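Local coordinates for ATP-dependent DNA helicase uvsW (Enterobacteria phage T4, PDB 2OCA), which unwinds duplex DNA by ATP-driven 3'-5' translocation and promotes branch migration of Holliday junctions in recombination-dependent DNA repair and reorganization of stalled replication forks, at residues L297-I302 with E491-V496; S428-L433 with Q486-E491; V420-G425 with V451-D456; G406-G411 with Q434-V439. The protein carries 1 engineered substitution. All coordinates share one frame; numbering follows the deposited sequence.

Contact 1 of 4, residues L297-I302 with E491-V496; sequences LKINSI and EKFNYV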
# COMPACT_ATOMS: atom_id res chain seq x y z
N LEU A 297 -5.14 -14.65 1.61
CA LEU A 297 -3.73 -15.00 1.54
C LEU A 297 -2.89 -13.86 0.98
O LEU A 297 -3.29 -13.18 0.04
CB LEU A 297 -3.51 -16.24 0.66
CG LEU A 297 -3.80 -17.61 1.27
CD1 LEU A 297 -3.66 -18.68 0.20
CD2 LEU A 297 -2.86 -17.86 2.43
N LYS A 298 -1.73 -13.65 1.59
CA LYS A 298 -0.79 -12.63 1.15
C LYS A 298 0.44 -13.44 0.76
O LYS A 298 0.97 -14.18 1.57
CB LYS A 298 -0.45 -11.69 2.31
CG LYS A 298 0.26 -10.40 1.92
CD LYS A 298 1.59 -10.64 1.21
CE LYS A 298 2.28 -9.32 0.81
NZ LYS A 298 2.94 -8.61 1.95
N ILE A 299 0.88 -13.31 -0.49
CA ILE A 299 2.04 -14.07 -0.96
C ILE A 299 3.30 -13.22 -1.11
O ILE A 299 3.27 -12.16 -1.71
CB ILE A 299 1.76 -14.73 -2.32
CG1 ILE A 299 0.53 -15.63 -2.22
CG2 ILE A 299 2.97 -15.55 -2.75
CD1 ILE A 299 0.04 -16.13 -3.56
N ASN A 300 4.40 -13.71 -0.56
CA ASN A 300 5.69 -13.03 -0.63
C ASN A 300 6.71 -13.87 -1.39
O ASN A 300 7.28 -14.81 -0.82
CB ASN A 300 6.23 -12.76 0.77
CG ASN A 300 5.76 -11.44 1.32
OD1 ASN A 300 4.63 -11.03 1.11
ND2 ASN A 300 6.65 -10.76 2.05
N SER A 301 6.93 -13.56 -2.66
CA SER A 301 7.91 -14.30 -3.44
C SER A 301 9.30 -13.78 -3.15
O SER A 301 9.64 -12.65 -3.51
CB SER A 301 7.61 -14.18 -4.93
OG SER A 301 6.53 -15.02 -5.29
N ILE A 302 10.12 -14.59 -2.49
CA ILE A 302 11.47 -14.17 -2.17
C ILE A 302 12.49 -14.82 -3.09
O ILE A 302 12.64 -16.04 -3.13
CB ILE A 302 11.83 -14.52 -0.72
CG1 ILE A 302 10.76 -13.97 0.22
CG2 ILE A 302 13.20 -13.93 -0.38
CD1 ILE A 302 10.49 -12.49 0.05
N GLU A 491 -4.08 -15.64 -11.73
CA GLU A 491 -5.11 -15.88 -10.73
C GLU A 491 -5.40 -14.62 -9.91
O GLU A 491 -6.18 -14.64 -8.96
CB GLU A 491 -4.67 -17.00 -9.80
CG GLU A 491 -5.57 -18.23 -9.83
CD GLU A 491 -5.38 -19.06 -11.08
OE1 GLU A 491 -4.31 -19.69 -11.23
OE2 GLU A 491 -6.31 -19.07 -11.92
N LYS A 492 -4.75 -13.52 -10.29
CA LYS A 492 -4.90 -12.24 -9.60
C LYS A 492 -4.83 -12.36 -8.08
O LYS A 492 -5.74 -11.94 -7.36
CB LYS A 492 -6.21 -11.57 -10.02
CG LYS A 492 -6.56 -11.80 -11.48
CD LYS A 492 -7.47 -10.72 -12.05
CE LYS A 492 -6.63 -9.57 -12.60
NZ LYS A 492 -5.70 -10.05 -13.66
N PHE A 493 -3.74 -12.96 -7.60
CA PHE A 493 -3.52 -13.12 -6.16
C PHE A 493 -2.84 -11.87 -5.62
O PHE A 493 -2.40 -11.00 -6.38
CB PHE A 493 -2.62 -14.32 -5.87
CG PHE A 493 -3.31 -15.66 -5.99
CD1 PHE A 493 -2.73 -16.79 -5.44
CD2 PHE A 493 -4.54 -15.78 -6.62
CE1 PHE A 493 -3.35 -18.03 -5.52
CE2 PHE A 493 -5.17 -17.02 -6.71
CZ PHE A 493 -4.58 -18.15 -6.16
N ASN A 494 -2.75 -11.79 -4.30
CA ASN A 494 -2.12 -10.67 -3.62
C ASN A 494 -0.65 -11.03 -3.40
O ASN A 494 -0.28 -11.50 -2.32
CB ASN A 494 -2.82 -10.43 -2.27
CG ASN A 494 -2.13 -9.37 -1.41
OD1 ASN A 494 -1.14 -8.77 -1.81
ND2 ASN A 494 -2.66 -9.16 -0.21
N TYR A 495 0.19 -10.82 -4.42
CA TYR A 495 1.60 -11.17 -4.28
C TYR A 495 2.60 -10.03 -4.48
O TYR A 495 2.36 -9.08 -5.23
CB TYR A 495 1.96 -12.31 -5.22
CG TYR A 495 2.14 -11.88 -6.64
CD1 TYR A 495 1.05 -11.46 -7.39
CD2 TYR A 495 3.41 -11.84 -7.22
CE1 TYR A 495 1.21 -11.00 -8.70
CE2 TYR A 495 3.59 -11.38 -8.52
CZ TYR A 495 2.48 -10.96 -9.26
OH TYR A 495 2.64 -10.50 -10.54
N VAL A 496 3.74 -10.18 -3.82
CA VAL A 496 4.83 -9.22 -3.85
C VAL A 496 6.14 -9.97 -4.10
O VAL A 496 6.26 -11.15 -3.78
CB VAL A 496 4.92 -8.51 -2.50
CG1 VAL A 496 6.05 -7.52 -2.50
CG2 VAL A 496 3.60 -7.83 -2.19
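Ile299 and Tyr495 lie abreast on neighbouring parallel strands, their CB atoms 3.8 Å apart, and the backbone on both sides of Tyr495 grips the backbone of Ile299. Ile299 N gives an almost straight bond to Asn494 O (2.8 Å, 174° at the hydrogen), while Ile299 O receives Val496 N at 2.9 Å. One step on, Ser301 N reaches Val496 O at 2.7 Å and the ladder continues. The well-packed part is the face carrying Ile299, which is buried. Its CG1 folds back beside its own backbone N (chi1 -57°), and the extended end then brings CD1 to the edge of the Phe493 ring, near the ring plane. Leu433 and Tyr488, from two helices, close over this apolar corner, where branched and aromatic side chains fit well. Lys298 and Asn494, by contrast, are partly exposed. The lysine lays its carbon chain across its neighbours: CE is 3.6 Å from the buried Val496 at CG2, and CG is 3.8 Å from Asn494 ND2. Asn494 turns OD1 to Trp116 NE1, a hydrogen bond outside the two segments, and the side chain of Lys298 is about 8 Å from that of Ser138 of the predicted ATP site. The arrangement is that of a last parallel strand, 495-501, added at the edge of the RecA-like sheet of a helicase C-terminal domain.

Contact 2 of 4, residues S428-L433 with Q486-E491; sequences SKIIVL and QRYADE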
# COMPACT_ATOMS: atom_id res chain seq x y z
N SER A 428 5.74 -26.16 -10.43
CA SER A 428 5.23 -25.05 -11.21
C SER A 428 3.77 -24.79 -10.90
O SER A 428 3.16 -23.88 -11.46
CB SER A 428 5.38 -25.33 -12.70
OG SER A 428 6.74 -25.37 -13.06
N LYS A 429 3.21 -25.60 -10.01
CA LYS A 429 1.81 -25.48 -9.62
C LYS A 429 1.70 -24.76 -8.29
O LYS A 429 2.66 -24.69 -7.52
CB LYS A 429 1.19 -26.87 -9.50
CG LYS A 429 1.47 -27.79 -10.69
CD LYS A 429 1.18 -29.24 -10.35
CE LYS A 429 1.72 -30.19 -11.41
NZ LYS A 429 1.61 -31.62 -10.98
N ILE A 430 0.51 -24.23 -8.00
CA ILE A 430 0.28 -23.49 -6.77
C ILE A 430 -0.81 -24.08 -5.88
O ILE A 430 -1.33 -23.40 -4.99
CB ILE A 430 -0.09 -22.04 -7.09
CG1 ILE A 430 -1.34 -22.01 -7.97
CG2 ILE A 430 1.06 -21.35 -7.80
CD1 ILE A 430 -1.94 -20.63 -8.14
N ILE A 431 -1.15 -25.34 -6.11
CA ILE A 431 -2.19 -26.00 -5.33
C ILE A 431 -1.95 -25.83 -3.82
O ILE A 431 -2.89 -25.59 -3.06
CB ILE A 431 -2.28 -27.51 -5.68
CG1 ILE A 431 -2.86 -27.68 -7.09
CG2 ILE A 431 -3.17 -28.23 -4.69
CD1 ILE A 431 -2.09 -26.98 -8.21
N VAL A 432 -0.70 -25.94 -3.41
CA VAL A 432 -0.34 -25.79 -2.00
C VAL A 432 -1.02 -24.58 -1.38
O VAL A 432 -1.39 -24.61 -0.21
CB VAL A 432 1.18 -25.67 -1.84
CG1 VAL A 432 1.54 -25.47 -0.38
CG2 VAL A 432 1.85 -26.92 -2.38
N LEU A 433 -1.16 -23.52 -2.16
CA LEU A 433 -1.82 -22.32 -1.65
C LEU A 433 -3.28 -22.62 -1.37
O LEU A 433 -3.81 -22.23 -0.33
CB LEU A 433 -1.74 -21.18 -2.67
CG LEU A 433 -0.38 -20.53 -2.84
CD1 LEU A 433 -0.52 -19.38 -3.82
CD2 LEU A 433 0.14 -20.03 -1.51
N GLN A 486 3.93 -16.25 -12.54
CA GLN A 486 3.02 -16.02 -13.66
C GLN A 486 1.63 -16.54 -13.29
O GLN A 486 0.62 -16.00 -13.73
CB GLN A 486 3.54 -16.71 -14.92
CG GLN A 486 2.66 -16.49 -16.12
CD GLN A 486 2.43 -15.02 -16.41
OE1 GLN A 486 3.38 -14.27 -16.69
NE2 GLN A 486 1.18 -14.59 -16.35
N ARG A 487 1.58 -17.60 -12.48
CA ARG A 487 0.30 -18.16 -12.07
C ARG A 487 -0.38 -17.25 -11.06
O ARG A 487 -1.60 -17.11 -11.09
CB ARG A 487 0.50 -19.56 -11.47
CG ARG A 487 -0.80 -20.22 -11.03
CD ARG A 487 -1.60 -20.84 -12.19
NE ARG A 487 -1.06 -22.13 -12.61
CZ ARG A 487 0.05 -22.28 -13.33
NH1 ARG A 487 0.75 -21.22 -13.72
NH2 ARG A 487 0.48 -23.50 -13.66
N TYR A 488 0.38 -16.63 -10.16
CA TYR A 488 -0.20 -15.72 -9.18
C TYR A 488 -0.84 -14.52 -9.87
O TYR A 488 -1.89 -14.03 -9.46
CB TYR A 488 0.85 -15.16 -8.21
CG TYR A 488 1.61 -16.17 -7.41
CD1 TYR A 488 1.00 -17.36 -6.99
CD2 TYR A 488 2.93 -15.94 -7.04
CE1 TYR A 488 1.69 -18.28 -6.22
CE2 TYR A 488 3.63 -16.85 -6.28
CZ TYR A 488 3.01 -18.02 -5.87
OH TYR A 488 3.70 -18.94 -5.11
N ALA A 489 -0.18 -14.05 -10.92
CA ALA A 489 -0.66 -12.90 -11.67
C ALA A 489 -1.96 -13.26 -12.39
O ALA A 489 -2.94 -12.52 -12.30
CB ALA A 489 0.39 -12.44 -12.67
N ASP A 490 -1.96 -14.39 -13.09
CA ASP A 490 -3.14 -14.81 -13.81
C ASP A 490 -4.32 -14.98 -12.85
O ASP A 490 -5.42 -14.51 -13.13
CB ASP A 490 -2.88 -16.13 -14.54
CG ASP A 490 -1.90 -15.98 -15.68
OD1 ASP A 490 -1.72 -14.84 -16.17
OD2 ASP A 490 -1.33 -17.01 -16.11
N GLU A 491 -4.08 -15.64 -11.73
CA GLU A 491 -5.11 -15.88 -10.73
C GLU A 491 -5.40 -14.62 -9.91
O GLU A 491 -6.18 -14.64 -8.96
CB GLU A 491 -4.67 -17.00 -9.80
CG GLU A 491 -5.57 -18.23 -9.83
CD GLU A 491 -5.38 -19.06 -11.08
OE1 GLU A 491 -4.31 -19.69 -11.23
OE2 GLU A 491 -6.31 -19.07 -11.92
O HOH W 1 -1.42 -24.47 -10.56
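Ile430 overlaps two side chains of the 476-490 helix at once: its CG2 meets Tyr488 CE1 at 3.5 Å, and its other branch lies against the methylenes of Arg487, though the detail of that approach is doubtful. Its CB faces the helix, and with CG1 set between the backbone N and the carbonyl carbon (chi1 58°) both branches can touch. Leu433, one turn further along, approaches the same ring roughly at a right angle, CD1 to Tyr488 CE1 being 3.4 Å, so both aliphatic groups converge on one ring atom. Tyrosine suits this position because its ring is buried among hydrocarbons while its OH bonds to Asp453 OD2 on the sheet. Arginine suits the outer edge: the methylenes pack on Ile430 and the charged end runs outward. There Ser428 O sits over one face of the guanidinium, 3.5 Å from Arg487 NH2, at too poor an angle to bond. A water accepts from Ile430 N at 3.2 Å and, weakly, from Arg487 NE. The join between the helix end and the loop leading into helix 431-440 is thus hydrophobic, with one partly weak water bridge, and the polar ends of Tyr488 and Ser428 are satisfied by Asp453 and Asp483.

Contact 3 of 4, residues V420-G425 with V451-D456; sequences VVLAHG and VWDLID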
# COMPACT_ATOMS: atom_id res chain seq x y z
N VAL A 420 3.53 -18.72 6.87
CA VAL A 420 3.78 -20.07 6.37
C VAL A 420 4.98 -19.92 5.44
O VAL A 420 4.91 -19.25 4.42
CB VAL A 420 2.57 -20.63 5.59
CG1 VAL A 420 2.89 -22.01 5.05
CG2 VAL A 420 1.36 -20.70 6.50
N VAL A 421 6.09 -20.54 5.82
CA VAL A 421 7.32 -20.48 5.04
C VAL A 421 7.55 -21.78 4.29
O VAL A 421 7.86 -22.80 4.90
CB VAL A 421 8.54 -20.23 5.95
CG1 VAL A 421 9.79 -20.06 5.11
CG2 VAL A 421 8.29 -19.01 6.82
N LEU A 422 7.41 -21.75 2.97
CA LEU A 422 7.63 -22.94 2.17
C LEU A 422 9.14 -23.16 2.04
O LEU A 422 9.78 -22.55 1.18
CB LEU A 422 7.01 -22.77 0.78
CG LEU A 422 5.56 -22.32 0.73
CD1 LEU A 422 5.07 -22.29 -0.72
CD2 LEU A 422 4.71 -23.27 1.56
N ALA A 423 9.70 -24.01 2.88
CA ALA A 423 11.13 -24.27 2.86
C ALA A 423 11.48 -25.24 1.74
O ALA A 423 12.65 -25.36 1.37
CB ALA A 423 11.58 -24.82 4.19
N HIS A 424 10.48 -25.94 1.23
CA HIS A 424 10.70 -26.87 0.14
C HIS A 424 9.84 -26.39 -1.02
O HIS A 424 8.67 -26.76 -1.15
CB HIS A 424 10.30 -28.29 0.53
CG HIS A 424 10.79 -29.33 -0.43
ND1 HIS A 424 12.03 -29.93 -0.31
CD2 HIS A 424 10.22 -29.87 -1.53
CE1 HIS A 424 12.20 -30.78 -1.30
NE2 HIS A 424 11.12 -30.76 -2.06
N GLY A 425 10.44 -25.55 -1.86
CA GLY A 425 9.75 -25.01 -3.01
C GLY A 425 8.91 -26.05 -3.70
O GLY A 425 9.33 -27.20 -3.87
N VAL A 451 2.15 -16.02 3.02
CA VAL A 451 2.92 -17.19 2.63
C VAL A 451 4.23 -16.78 1.98
O VAL A 451 4.24 -16.05 1.00
CB VAL A 451 2.15 -18.04 1.61
CG1 VAL A 451 3.01 -19.19 1.13
CG2 VAL A 451 0.87 -18.55 2.24
N TRP A 452 5.33 -17.26 2.52
CA TRP A 452 6.63 -16.93 1.96
C TRP A 452 7.07 -17.98 0.97
O TRP A 452 7.50 -19.07 1.36
CB TRP A 452 7.66 -16.81 3.07
CG TRP A 452 7.26 -15.78 4.05
CD1 TRP A 452 6.29 -15.89 5.02
CD2 TRP A 452 7.80 -14.46 4.17
NE1 TRP A 452 6.20 -14.72 5.73
CE2 TRP A 452 7.11 -13.83 5.23
CE3 TRP A 452 8.79 -13.75 3.48
CZ2 TRP A 452 7.39 -12.52 5.62
CZ3 TRP A 452 9.06 -12.46 3.86
CH2 TRP A 452 8.37 -11.85 4.93
N ASP A 453 6.95 -17.66 -0.31
CA ASP A 453 7.35 -18.58 -1.37
C ASP A 453 8.82 -18.33 -1.72
O ASP A 453 9.14 -17.33 -2.37
CB ASP A 453 6.44 -18.38 -2.59
CG ASP A 453 6.87 -19.22 -3.78
OD1 ASP A 453 7.63 -20.19 -3.56
OD2 ASP A 453 6.44 -18.91 -4.92
N LEU A 454 9.69 -19.23 -1.29
CA LEU A 454 11.11 -19.07 -1.57
C LEU A 454 11.52 -19.63 -2.93
O LEU A 454 11.27 -20.79 -3.25
CB LEU A 454 11.94 -19.74 -0.46
CG LEU A 454 11.52 -19.40 0.98
CD1 LEU A 454 12.44 -20.13 1.96
CD2 LEU A 454 11.57 -17.89 1.24
N ILE A 455 12.12 -18.78 -3.73
CA ILE A 455 12.58 -19.16 -5.05
C ILE A 455 14.09 -19.13 -4.96
O ILE A 455 14.68 -18.12 -4.60
CB ILE A 455 12.13 -18.15 -6.10
CG1 ILE A 455 10.60 -18.05 -6.10
CG2 ILE A 455 12.63 -18.58 -7.47
CD1 ILE A 455 10.05 -17.06 -7.10
N ASP A 456 14.72 -20.25 -5.28
CA ASP A 456 16.17 -20.33 -5.24
C ASP A 456 16.71 -19.89 -6.58
O ASP A 456 16.66 -20.65 -7.55
CB ASP A 456 16.60 -21.76 -4.90
CG ASP A 456 16.20 -22.15 -3.48
OD1 ASP A 456 16.82 -21.65 -2.52
OD2 ASP A 456 15.25 -22.95 -3.32
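Val421 is set as a bump between Trp452 and Leu454 of the neighbouring parallel strand, within a beta-alpha-beta unit in which helix 431-440 connects 417-422 to 450-457. The directions of segments 420-422 and 451-456 differ by only 12°. On the face carrying Val421 and Trp452, Val421 CG2 leans on the indole of Trp452, 4.1 Å from CD1, and Val421 CG1 lies 4.1 Å from Leu454 CD1, so the forked valine fills the hollow between them. Helix 330-344 lies over this side, with Leu339 on Val421 and Trp335 on Leu454. On the face carrying Leu422 and Val451, Leu422 leans back toward Val451, CG to Val451 CG1 being 4.1 Å, and its CD1 also comes near the Asp453 carboxylate. That acid is matched from outside by Arg484 in a salt bridge. Val420 and Val451 continue the face beneath helix 431-440, where compact beta-branched residues let Ile436 settle on them. Strand 417-422 ends at Leu422, and where its chain turns off Leu454 lies against the Leu422 carbonyl, CG 3.6 Å from Leu422 O. Leu422 N still reaches back to Trp452 O at 3.1 Å. With Trp452 CG beside its own backbone N (chi1 -58°), the indole stays close to the neighbouring strand: Val420 O takes the Trp452 N-H at 2.8 Å and also lies at the ring edge, in plane, 3.7 Å from Trp452 CD1.

Contact 4 of 4, residues G406-G411 with Q434-V439; sequences GVFSTG and QTIGRV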
# COMPACT_ATOMS: atom_id res chain seq x y z
N GLY A 406 2.39 -32.83 5.10
CA GLY A 406 1.41 -33.83 5.49
C GLY A 406 0.66 -33.38 6.73
O GLY A 406 -0.55 -33.18 6.70
N VAL A 407 1.40 -33.23 7.82
CA VAL A 407 0.82 -32.80 9.09
C VAL A 407 -0.25 -31.73 8.96
O VAL A 407 -1.43 -31.96 9.25
CB VAL A 407 1.93 -32.27 10.04
CG1 VAL A 407 1.31 -31.45 11.16
CG2 VAL A 407 2.72 -33.44 10.62
N PHE A 408 0.16 -30.55 8.52
CA PHE A 408 -0.75 -29.42 8.40
C PHE A 408 -1.91 -29.55 7.40
O PHE A 408 -2.83 -28.73 7.43
CB PHE A 408 0.09 -28.14 8.18
CG PHE A 408 -0.15 -27.44 6.87
CD1 PHE A 408 -0.32 -26.06 6.86
CD2 PHE A 408 -0.15 -28.13 5.66
CE1 PHE A 408 -0.50 -25.38 5.66
CE2 PHE A 408 -0.33 -27.46 4.46
CZ PHE A 408 -0.50 -26.08 4.46
N SER A 409 -1.87 -30.56 6.54
CA SER A 409 -2.95 -30.75 5.57
C SER A 409 -4.10 -31.54 6.21
O SER A 409 -5.26 -31.14 6.14
CB SER A 409 -2.45 -31.49 4.33
OG SER A 409 -2.35 -32.89 4.57
N THR A 410 -3.74 -32.67 6.83
CA THR A 410 -4.69 -33.56 7.48
C THR A 410 -5.35 -32.98 8.74
O THR A 410 -6.43 -32.38 8.66
CB THR A 410 -4.01 -34.92 7.82
OG1 THR A 410 -4.91 -35.73 8.59
CG2 THR A 410 -2.72 -34.69 8.60
N GLY A 411 -4.72 -33.16 9.90
CA GLY A 411 -5.27 -32.63 11.14
C GLY A 411 -5.22 -31.12 11.13
O GLY A 411 -4.15 -30.53 11.30
N GLN A 434 -3.93 -23.32 -2.30
CA GLN A 434 -5.33 -23.67 -2.13
C GLN A 434 -5.47 -24.43 -0.83
O GLN A 434 -6.39 -24.20 -0.06
CB GLN A 434 -5.82 -24.55 -3.27
CG GLN A 434 -7.30 -24.88 -3.18
CD GLN A 434 -7.74 -25.95 -4.16
OE1 GLN A 434 -7.38 -27.12 -4.01
NE2 GLN A 434 -8.51 -25.55 -5.16
N THR A 435 -4.54 -25.35 -0.61
CA THR A 435 -4.53 -26.15 0.60
C THR A 435 -4.41 -25.24 1.81
O THR A 435 -5.29 -25.23 2.67
CB THR A 435 -3.35 -27.14 0.59
OG1 THR A 435 -3.51 -28.06 -0.49
CG2 THR A 435 -3.30 -27.90 1.90
N ILE A 436 -3.33 -24.46 1.88
CA ILE A 436 -3.14 -23.54 3.00
C ILE A 436 -4.40 -22.71 3.19
O ILE A 436 -4.93 -22.61 4.30
CB ILE A 436 -1.95 -22.59 2.75
CG1 ILE A 436 -0.67 -23.39 2.59
CG2 ILE A 436 -1.82 -21.60 3.90
CD1 ILE A 436 0.57 -22.54 2.37
N GLY A 437 -4.87 -22.11 2.09
CA GLY A 437 -6.07 -21.30 2.14
C GLY A 437 -7.23 -22.08 2.73
O GLY A 437 -7.92 -21.61 3.64
N ARG A 438 -7.44 -23.29 2.22
CA ARG A 438 -8.50 -24.15 2.71
C ARG A 438 -8.38 -24.37 4.22
O ARG A 438 -9.24 -23.93 4.98
CB ARG A 438 -8.47 -25.49 1.98
CG ARG A 438 -9.40 -26.54 2.57
CD ARG A 438 -9.63 -27.67 1.58
NE ARG A 438 -8.50 -28.58 1.44
CZ ARG A 438 -8.32 -29.68 2.18
NH1 ARG A 438 -9.20 -30.00 3.12
NH2 ARG A 438 -7.27 -30.46 1.97
N VAL A 439 -7.32 -25.04 4.63
CA VAL A 439 -7.10 -25.34 6.05
C VAL A 439 -7.30 -24.17 7.00
O VAL A 439 -7.85 -24.36 8.09
CB VAL A 439 -5.69 -25.89 6.29
CG1 VAL A 439 -5.52 -26.25 7.75
CG2 VAL A 439 -5.45 -27.11 5.41
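This is an apolar helix-to-helix contact within the C-terminal helicase domain, between the short, weakly bonded helix 405-410 and helix 431-440. The axes of the two segments approach to 10.0 Å and cross at 46°. Phe408 bridges the distance with its long, flat ring. The far end of that ring meets Ile436, CG1 of which lies at the ring edge, in plane, nearest to Phe408 CZ. Thr435 joins from an oblique direction, its CG2 3.9 Å from Phe408 CE2. Because OG1 lies beside the backbone N (chi1 -63°), with the methyl on the far side from that N, the threonine presents carbon to the ring. The same methyl is 4.4 Å from Ser409 CB at the more open margin. One turn along the helix, Val439 forks around the carbonyl of Phe408, with CG1 and CG2 each 3.7 Å from Phe408 O; CG2 is also 4.1 Å from Ser409 O. Valine offers two methyls on a short stem and can fit against backbone here. Ser409 spends its polar end on its own helix: OG donates to Gly406 O at 2.8 Å, in the carbonyl plane and on a lone pair. Gly406 O also receives the N-H groups of Ser409 and Thr410, so three donors converge on one oxygen at this irregular turn. The sequence QTIGRV fits motif VI of superfamily 2 helicases. Helix 431-440 packs on the sheet through Ile436, which touches Leu297 and Val420, and helix 405-410 lies beside it, while strand 417-422 links the two helices in the chain.

All four contacts belong to one sheet and its covering helices. Contacts 1 and 3 are strand pairs joined by backbone ladders, and Lys298 and Asn300 of the first bond to Val451 of the second, so they form one continuous sheet; contact 3 is the more buried, contact 1 lies at the edge strand. Contacts 2 and 4 rely on side chains instead and share helix 431-440, using successive parts of it. Contact 2 grades from a buried tyrosine to a solvent-facing, water-bridged side, whereas contact 4 is side-chain packing, apolar except where it meets backbone carbonyls. Leu433 packs on Ile299 and Val451, and Ile436 on Val420, tying the helix layer to the strands.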